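Local coordinates for protein Cfl (Pectobacterium brasiliense, PDB 7A9J) that ligates coronafacic acid, probably by first activating its carboxylate with ATP as an acyl-adenylate, as related AMP-binding enzymes do, at residues R74-M79 and V98-S103; I183-Y188 and I199-K204. The protein carries 1 engineered substitution. All coordinates share one frame; numbering follows the deposited sequence.

Interactions 1 and 2, with centres 11 Å apart, meet back to back along the strand 98-101. One edge of that strand pairs with 74-79 in interaction 1; the other turns to 183-188, the first strand of the interaction 2 hairpin, through two probable hydrogen bonds, Phe99 N to Ala184 O at 3.2 Å and Phe99 O to Ile186 N at 3.1 Å. The Phe99 side chain continues the join, touching Ile77 in interaction 1 and Ser185 and Phe187 in interaction 2. The bound indenone carboxylic acid lies nearer the hairpin: the side chain of Tyr201 comes within about 4 Å of it, whereas that of Ser103 stays about 10 Å away.

Interaction 1. Residues R74-M79 and V98-S103; sequences RISIHM and VFVPLS
The side chains of His78 and Leu102 stand roughly perpendicular where the two strands run out. The imidazole swings over because CG lies anti to the backbone N (chi1 -176°), which carries CD2 to 3.7 Å from Leu102 CB and turns the ring edge to the Leu102 carbonyl, its O in the ring plane and 3.4 Å from CD2. Also in that plane, a water joins His78 NE2 (2.9 Å) to Ser103 O, to which it donates, while ND1 bonds to Tyr123 OH, so both ring nitrogens have partners, which supports the modelled orientation of the ring. Leu102 CD1 reaches diagonally back across to the other strand, 3.7 Å from Ser76 CB.

Upstream, the backbones pair in parallel, Ile75 and Ile77 giving N-H and taking one through O; Ile75 N to Val98 O is short and nearly straight (2.8 Å, 171°). This is a beta-alpha-beta crossover, in which helix 83-95 returns the chain from 74-78 to the neighbouring strand 98-101 and packs on the Ile77 face, while helix 108-117 meets the face of Ser76 and Leu102. On the Ile77 face the isoleucine slants across Phe99, CD1 touching Phe99 CB at 3.5 Å. The phenyl ring itself leads off toward Ser185 and Phe187. Arg74 runs alongside Val98 in the same direction, with Arg74 CG 4.0 Å from Val98 CB; the extended arginine carries NH1 on to Ser118 O.

Interaction 2. Residues I183-Y188 and I199-K204; sequences IASIFY and IVYSQK
Phe187 and Tyr201 each hold CG anti to their own carbonyl carbon (chi1 -69° and -79°), and from neighbouring strands this brings the rings together on one face of the sheet. They form an edge-to-face pair, centroids 4.5 Å apart and planes at 54°, with the Phe187 edge over the tyrosine face: CD2 sits 3.4 Å from Tyr201 CE1, toward the rim rather than the middle. The phenol oxygen lies in the plane of the Phe187 ring at its edge and hydrogen-bonds to Gly340 O. Ser185 OG lies over a face of Phe187 and 3.5 Å from Tyr201 CB.

On the other face the contact between the two strands is aliphatic. Ile186 runs alongside Val200, on which Trp390 also packs, and Ile183 CG2 crosses to Val200 CG1 at 3.7 Å. The strands form an antiparallel hairpin whose partly disordered loop is probably the glycine-rich phosphate-binding loop of this family. A classic beta bulge interrupts the pairing: Tyr201 O accepts from both Ala184 N (2.8 Å) and Ser185 N (3.2 Å). Just beyond, Ser202 is the N-cap of helix 203-214, its N bonded to Thr205 OG1, and a water donates to Ile183 O and accepts from Gln203 NE2, 2.6 Å from that nitrogen.

Phe187 packing thus probably limits the turn of the Tyr201 ring beside the bound acid, while the bond to Gly340 O fixes where the phenol end sits. Ser185 OG is buried with no polar partner in the model, probably at some energetic cost.

Interaction 1. Residues R74-M79 and V98-S103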
loop_
_atom_site.group_PDB
_atom_site.type_symbol
_atom_site.label_atom_id
_atom_site.label_comp_id
_atom_site.label_asym_id
_atom_site.label_seq_id
_atom_site.Cartn_x
_atom_site.Cartn_y
_atom_site.Cartn_z
ATOM N N ARG A 74 5.788 22.717 9.959
ATOM C CA ARG A 74 5.728 21.594 9.026
ATOM C C ARG A 74 7.146 21.183 8.652
ATOM O O ARG A 74 7.965 22.011 8.279
ATOM C CB ARG A 74 4.882 21.956 7.796
ATOM C CG ARG A 74 3.496 22.411 8.292
ATOM C CD ARG A 74 2.609 22.723 7.186
ATOM N NE ARG A 74 1.283 23.126 7.610
ATOM C CZ ARG A 74 0.340 23.492 6.741
ATOM N NH1 ARG A 74 0.630 23.500 5.443
ATOM N NH2 ARG A 74 -0.869 23.869 7.153
ATOM N N ILE A 75 7.424 19.889 8.750
ATOM C CA ILE A 75 8.732 19.340 8.462
ATOM C C ILE A 75 8.597 18.352 7.310
ATOM O O ILE A 75 7.876 17.355 7.432
ATOM C CB ILE A 75 9.308 18.610 9.680
ATOM C CG1 ILE A 75 9.261 19.516 10.900
ATOM C CG2 ILE A 75 10.753 18.149 9.354
ATOM C CD1 ILE A 75 10.040 18.888 12.069
ATOM N N SER A 76 9.291 18.624 6.198
ATOM C CA SER A 76 9.346 17.664 5.088
ATOM C C SER A 76 10.376 16.591 5.411
ATOM O O SER A 76 11.469 16.902 5.877
ATOM C CB SER A 76 9.721 18.370 3.788
ATOM O OG SER A 76 8.626 19.113 3.312
ATOM N N ILE A 77 10.022 15.326 5.180
ATOM C CA ILE A 77 10.870 14.200 5.538
ATOM C C ILE A 77 11.127 13.411 4.268
ATOM O O ILE A 77 10.191 13.087 3.517
ATOM C CB ILE A 77 10.213 13.302 6.607
ATOM C CG1 ILE A 77 9.924 14.120 7.872
ATOM C CG2 ILE A 77 11.183 12.192 6.982
ATOM C CD1 ILE A 77 9.273 13.309 8.984
ATOM N N HIS A 78 12.370 13.067 4.050
ATOM C CA HIS A 78 12.708 12.616 2.696
ATOM C C HIS A 78 13.870 11.628 2.857
ATOM O O HIS A 78 15.025 11.991 2.721
ATOM C CB HIS A 78 13.056 13.829 1.834
ATOM C CG HIS A 78 13.326 13.540 0.381
ATOM N ND1 HIS A 78 14.359 14.167 -0.302
ATOM C CD2 HIS A 78 12.644 12.816 -0.552
ATOM C CE1 HIS A 78 14.338 13.791 -1.569
ATOM N NE2 HIS A 78 13.287 13.008 -1.760
ATOM N N MET A 79 13.551 10.366 3.181
ATOM C CA MET A 79 14.617 9.402 3.439
ATOM C C MET A 79 14.147 7.957 3.247
ATOM O O MET A 79 12.939 7.652 3.254
ATOM C CB MET A 79 15.206 9.598 4.835
ATOM C CG MET A 79 14.349 9.303 5.963
ATOM S SD MET A 79 15.239 9.517 7.612
ATOM C CE MET A 79 15.882 11.200 7.537
ATOM N N VAL A 98 4.218 18.930 12.384
ATOM C CA VAL A 98 3.478 18.267 11.311
ATOM C C VAL A 98 4.476 17.636 10.349
ATOM O O VAL A 98 5.306 18.333 9.756
ATOM C CB VAL A 98 2.595 19.302 10.610
ATOM C CG1 VAL A 98 1.841 18.695 9.400
ATOM C CG2 VAL A 98 1.653 19.923 11.619
ATOM N N PHE A 99 4.431 16.317 10.187
ATOM C CA PHE A 99 5.398 15.745 9.265
ATOM C C PHE A 99 4.798 15.527 7.883
ATOM O O PHE A 99 3.612 15.229 7.744
ATOM C CB PHE A 99 6.025 14.452 9.766
ATOM C CG PHE A 99 5.059 13.342 10.126
ATOM C CD1 PHE A 99 4.872 12.279 9.241
ATOM C CD2 PHE A 99 4.435 13.312 11.372
ATOM C CE1 PHE A 99 4.054 11.191 9.562
ATOM C CE2 PHE A 99 3.585 12.210 11.719
ATOM C CZ PHE A 99 3.397 11.159 10.769
ATOM N N VAL A 100 5.637 15.729 6.873
ATOM C CA VAL A 100 5.208 15.740 5.457
ATOM C C VAL A 100 6.140 14.785 4.721
ATOM O O VAL A 100 7.197 15.195 4.234
ATOM C CB VAL A 100 5.259 17.147 4.832
ATOM C CG1 VAL A 100 4.639 17.100 3.403
ATOM C CG2 VAL A 100 4.538 18.159 5.697
ATOM N N PRO A 101 5.793 13.500 4.627
ATOM C CA PRO A 101 6.679 12.542 3.980
ATOM C C PRO A 101 6.726 12.779 2.467
ATOM O O PRO A 101 5.692 13.030 1.805
ATOM C CB PRO A 101 6.055 11.183 4.327
ATOM C CG PRO A 101 4.952 11.460 5.313
ATOM C CD PRO A 101 4.599 12.895 5.249
ATOM N N LEU A 102 7.943 12.786 1.929
ATOM C CA LEU A 102 8.183 13.013 0.499
ATOM C C LEU A 102 8.589 11.697 -0.143
ATOM O O LEU A 102 9.691 11.198 0.098
ATOM C CB LEU A 102 9.269 14.057 0.247
ATOM C CG LEU A 102 8.997 15.389 0.926
ATOM C CD1 LEU A 102 10.214 16.345 0.760
ATOM C CD2 LEU A 102 7.713 15.965 0.390
ATOM N N SER A 103 7.714 11.183 -1.013
ATOM C CA SER A 103 7.891 9.858 -1.563
ATOM C C SER A 103 9.203 9.776 -2.341
ATOM O O SER A 103 9.648 10.744 -2.963
ATOM C CB SER A 103 6.682 9.538 -2.499
ATOM O OG SER A 103 7.061 8.692 -3.558
HETATM O O HOH W 1 12.281 11.673 -4.071
#

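Interaction 2. Residues I183-Y188 and I199-K204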
loop_
_atom_site.group_PDB
_atom_site.type_symbol
_atom_site.label_atom_id
_atom_site.label_comp_id
_atom_site.label_asym_id
_atom_site.label_seq_id
_atom_site.Cartn_x
_atom_site.Cartn_y
_atom_site.Cartn_z
ATOM N N ILE A 183 -3.346 19.175 13.955
ATOM C CA ILE A 183 -2.751 18.529 12.788
ATOM C C ILE A 183 -1.542 17.730 13.193
ATOM O O ILE A 183 -0.701 18.174 13.991
ATOM C CB ILE A 183 -2.348 19.542 11.707
ATOM C CG1 ILE A 183 -3.541 20.347 11.291
ATOM C CG2 ILE A 183 -1.697 18.805 10.495
ATOM C CD1 ILE A 183 -3.184 21.613 10.570
ATOM N N ALA A 184 -1.462 16.523 12.656
ATOM C CA ALA A 184 -0.306 15.662 12.823
ATOM C C ALA A 184 0.551 15.519 11.583
ATOM O O ALA A 184 1.778 15.467 11.702
ATOM C CB ALA A 184 -0.751 14.281 13.280
ATOM N N SER A 185 -0.057 15.407 10.386
ATOM C CA SER A 185 0.739 15.123 9.203
ATOM C C SER A 185 -0.058 15.510 7.956
ATOM O O SER A 185 -1.261 15.803 8.012
ATOM C CB SER A 185 1.120 13.638 9.150
ATOM O OG SER A 185 -0.059 12.910 8.895
ATOM N N ILE A 186 0.663 15.638 6.849
ATOM C CA ILE A 186 0.045 15.894 5.553
ATOM C C ILE A 186 0.585 14.842 4.619
ATOM O O ILE A 186 1.799 14.771 4.418
ATOM C CB ILE A 186 0.365 17.299 5.009
ATOM C CG1 ILE A 186 -0.162 18.380 5.926
ATOM C CG2 ILE A 186 -0.356 17.452 3.619
ATOM C CD1 ILE A 186 0.353 19.809 5.567
ATOM N N PHE A 187 -0.308 14.037 4.035
ATOM C CA PHE A 187 0.079 12.920 3.178
ATOM C C PHE A 187 -0.372 13.266 1.766
ATOM O O PHE A 187 -1.584 13.285 1.479
ATOM C CB PHE A 187 -0.577 11.619 3.651
ATOM C CG PHE A 187 -0.075 11.068 4.952
ATOM C CD1 PHE A 187 1.135 11.466 5.544
ATOM C CD2 PHE A 187 -0.828 10.092 5.600
ATOM C CE1 PHE A 187 1.576 10.901 6.780
ATOM C CE2 PHE A 187 -0.404 9.536 6.761
ATOM C CZ PHE A 187 0.847 9.927 7.387
ATOM N N TYR A 188 0.590 13.550 0.883
ATOM C CA TYR A 188 0.264 14.004 -0.465
ATOM C C TYR A 188 -0.070 12.800 -1.337
ATOM O O TYR A 188 0.654 11.805 -1.317
ATOM C CB TYR A 188 1.417 14.786 -1.090
ATOM C CG TYR A 188 1.383 16.251 -0.709
ATOM C CD1 TYR A 188 2.124 16.695 0.410
ATOM C CD2 TYR A 188 0.611 17.168 -1.383
ATOM C CE1 TYR A 188 2.075 18.036 0.800
ATOM C CE2 TYR A 188 0.571 18.502 -0.991
ATOM C CZ TYR A 188 1.318 18.903 0.138
ATOM O OH TYR A 188 1.321 20.235 0.544
ATOM N N ILE A 199 -3.452 15.473 1.929
ATOM C CA ILE A 199 -4.500 14.982 2.816
ATOM C C ILE A 199 -4.040 15.203 4.247
ATOM O O ILE A 199 -2.965 14.760 4.648
ATOM C CB ILE A 199 -4.796 13.500 2.567
ATOM C CG1 ILE A 199 -5.152 13.273 1.085
ATOM C CG2 ILE A 199 -5.884 13.025 3.498
ATOM C CD1 ILE A 199 -6.324 14.101 0.614
ATOM N N VAL A 200 -4.845 15.918 5.012
ATOM C CA VAL A 200 -4.438 16.361 6.340
ATOM C C VAL A 200 -5.006 15.387 7.356
ATOM O O VAL A 200 -6.218 15.172 7.406
ATOM C CB VAL A 200 -4.910 17.795 6.618
ATOM C CG1 VAL A 200 -4.446 18.239 8.034
ATOM C CG2 VAL A 200 -4.326 18.717 5.532
ATOM N N TYR A 201 -4.124 14.843 8.174
ATOM C CA TYR A 201 -4.453 13.977 9.316
ATOM C C TYR A 201 -4.279 14.762 10.602
ATOM O O TYR A 201 -3.247 15.424 10.776
ATOM C CB TYR A 201 -3.484 12.821 9.418
ATOM C CG TYR A 201 -3.746 11.689 8.461
ATOM C CD1 TYR A 201 -3.885 11.910 7.102
ATOM C CD2 TYR A 201 -3.739 10.382 8.942
ATOM C CE1 TYR A 201 -4.123 10.859 6.231
ATOM C CE2 TYR A 201 -3.928 9.304 8.078
ATOM C CZ TYR A 201 -4.078 9.549 6.730
ATOM O OH TYR A 201 -4.246 8.491 5.832
ATOM N N SER A 202 -5.264 14.676 11.502
ATOM C CA SER A 202 -5.027 15.089 12.880
ATOM C C SER A 202 -4.391 13.952 13.680
ATOM O O SER A 202 -4.210 12.828 13.190
ATOM C CB SER A 202 -6.332 15.534 13.537
ATOM O OG SER A 202 -7.168 14.396 13.694
ATOM N N GLN A 203 -3.959 14.301 14.908
ATOM C CA GLN A 203 -3.584 13.271 15.870
ATOM C C GLN A 203 -4.661 12.191 15.957
ATOM O O GLN A 203 -4.343 10.987 15.959
ATOM C CB GLN A 203 -3.287 13.907 17.237
ATOM C CG GLN A 203 -2.069 14.853 17.206
ATOM C CD GLN A 203 -0.740 14.114 17.425
ATOM O OE1 GLN A 203 -0.723 12.926 17.707
ATOM N NE2 GLN A 203 0.385 14.857 17.337
ATOM N N LYS A 204 -5.936 12.596 15.999
ATOM C CA LYS A 204 -7.026 11.624 16.043
ATOM C C LYS A 204 -7.128 10.788 14.763
ATOM O O LYS A 204 -7.363 9.574 14.854
ATOM C CB LYS A 204 -8.367 12.315 16.312
ATOM C CG LYS A 204 -9.504 11.302 16.538
ATOM C CD LYS A 204 -10.834 12.009 16.923
ATOM C CE LYS A 204 -11.924 11.004 17.359
ATOM N NZ LYS A 204 -12.118 9.855 16.432
HETATM O O HOH W 2 0.938 16.928 15.847
#